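Side-chain contact in aminoglycoside N(3)-acetyltransferase (Streptomyces griseus, PDB 7LAP), which probably inactivates aminoglycoside antibiotics by transferring an acetyl group from acetyl-coenzyme A to their 3-amino group, giving resistance: residues Q59-I62 and D63-D67. Numbering follows the deposited sequence. Where two conformers were deposited one is given.
Sequences QTVI and DALLD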
loop_
_atom_site.group_PDB
_atom_site.type_symbol
_atom_site.label_atom_id
_atom_site.label_comp_id
_atom_site.label_asym_id
_atom_site.label_seq_id
_atom_site.Cartn_x
_atom_site.Cartn_y
_atom_site.Cartn_z
ATOM N N GLN B 59 0.506 7.443 9.346
ATOM C CA GLN B 59 -0.324 7.515 10.549
ATOM C C GLN B 59 -0.105 8.831 11.291
ATOM O O GLN B 59 -1.053 9.400 11.870
ATOM C CB GLN B 59 -0.018 6.326 11.470
ATOM C CG GLN B 59 -0.413 4.942 10.927
ATOM C CD GLN B 59 -1.898 4.857 10.533
ATOM O OE1 GLN B 59 -2.240 4.430 9.425
ATOM N NE2 GLN B 59 -2.781 5.268 11.451
ATOM N N THR B 60 1.135 9.331 11.285
ATOM C CA THR B 60 1.448 10.571 11.989
ATOM C C THR B 60 0.850 11.780 11.282
ATOM O O THR B 60 0.328 12.694 11.940
ATOM C CB THR B 60 2.958 10.671 12.119
ATOM O OG1 THR B 60 3.376 9.695 13.085
ATOM C CG2 THR B 60 3.396 12.073 12.546
ATOM N N VAL B 61 0.893 11.797 9.947
ATOM C CA VAL B 61 0.248 12.875 9.202
ATOM C C VAL B 61 -1.248 12.890 9.483
ATOM O O VAL B 61 -1.832 13.946 9.755
ATOM C CB VAL B 61 0.550 12.748 7.698
ATOM C CG1 VAL B 61 -0.210 13.828 6.896
ATOM C CG2 VAL B 61 2.086 12.869 7.446
ATOM N N ILE B 62 -1.888 11.719 9.467
ATOM C CA ILE B 62 -3.338 11.665 9.692
ATOM C C ILE B 62 -3.693 12.125 11.105
ATOM O O ILE B 62 -4.612 12.925 11.308
ATOM C CB ILE B 62 -3.860 10.249 9.429
ATOM C CG1 ILE B 62 -3.801 9.936 7.939
ATOM C CG2 ILE B 62 -5.302 10.073 10.010
ATOM C CD1 ILE B 62 -3.889 8.384 7.672
ATOM N N ASP B 63 -2.944 11.666 12.102
ATOM C CA ASP B 63 -3.265 12.064 13.466
ATOM C C ASP B 63 -2.998 13.544 13.730
ATOM O O ASP B 63 -3.720 14.168 14.520
ATOM C CB ASP B 63 -2.501 11.174 14.428
ATOM C CG ASP B 63 -3.186 9.777 14.587
ATOM O OD1 ASP B 63 -4.443 9.719 14.677
ATOM O OD2 ASP B 63 -2.477 8.753 14.614
ATOM N N ALA B 64 -1.998 14.136 13.068
ATOM C CA ALA B 64 -1.808 15.581 13.177
ATOM C C ALA B 64 -2.992 16.336 12.569
ATOM O O ALA B 64 -3.459 17.337 13.128
ATOM C CB ALA B 64 -0.488 15.997 12.497
ATOM N N LEU B 65 -3.460 15.897 11.403
ATOM C CA LEU B 65 -4.627 16.520 10.787
ATOM C C LEU B 65 -5.853 16.414 11.698
ATOM O O LEU B 65 -6.624 17.368 11.817
ATOM C CB LEU B 65 -4.917 15.869 9.426
ATOM C CG LEU B 65 -3.932 16.275 8.325
ATOM C CD1 LEU B 65 -3.950 15.308 7.116
ATOM C CD2 LEU B 65 -4.224 17.722 7.855
ATOM N N LEU B 66 -6.065 15.241 12.319
ATOM C CA LEU B 66 -7.165 15.066 13.262
ATOM C C LEU B 66 -6.995 15.946 14.488
ATOM O O LEU B 66 -7.994 16.410 15.059
ATOM C CB LEU B 66 -7.265 13.597 13.686
ATOM C CG LEU B 66 -7.660 12.660 12.528
ATOM C CD1 LEU B 66 -7.555 11.194 12.942
ATOM C CD2 LEU B 66 -9.080 12.975 12.020
ATOM N N ASP B 67 -5.752 16.137 14.939
ATOM C CA ASP B 67 -5.517 17.044 16.058
ATOM C C ASP B 67 -5.982 18.456 15.725
ATOM O O ASP B 67 -6.530 19.146 16.586
ATOM C CB ASP B 67 -4.038 17.073 16.437
ATOM C CG ASP B 67 -3.535 15.737 17.041
ATOM O OD1 ASP B 67 -4.337 14.889 17.471
ATOM O OD2 ASP B 67 -2.300 15.519 17.056
#
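The carboxylate of Asp63 presents one face obliquely to the backbone carbonyl of Gln59, one helical turn back: Gln59 O stands off that face, displaced to the side between CB and OD2, away from OD1, and 3.5 Å from Asp63 CG. With CG placed beside its own backbone N (chi1 -79°), the acid folds back toward the start of the helix; its OD1 forms a salt bridge with Arg128. The same carbonyl of Gln59 accepts the N-H of Asp63 at 3.0 Å. This i to i+4 pattern repeats as Ala64 N reaches Thr60 O, Leu65 N reaches Val61 O and Leu66 N reaches Ile62 O (2.9 Å). These turns belong to helix 58-69, part of the beta-alpha-beta crossover between the adjacent parallel strands 41-46 and 74-78 of the central mixed sheet. Two apolar pairs run alongside the bonds. Val61 sets CG1 beside its carbonyl carbon (chi1 176°), where it meets Leu65 CD1 at 4.0 Å, the two side chains running abreast. Ile62 and Leu66 pair likewise, CG2 of Ile62 lying 3.9 Å from CD1 of Leu66, while Leu66 CG also rests 3.3 Å from Ile62 O. Ala64 packs its methyl CB 3.4 Å from Thr60 O. Leu65 and Leu66 both touch Leu75 of strand 74-78, Leu65 also meets Leu31 of helix 24-34, and Ile62 packs on Leu121 and Ala124 of helix 120-126. Thr60 OG1 is hydrogen-bonded to Ser55 O, and Thr60 also packs on Pro105 of the second subunit.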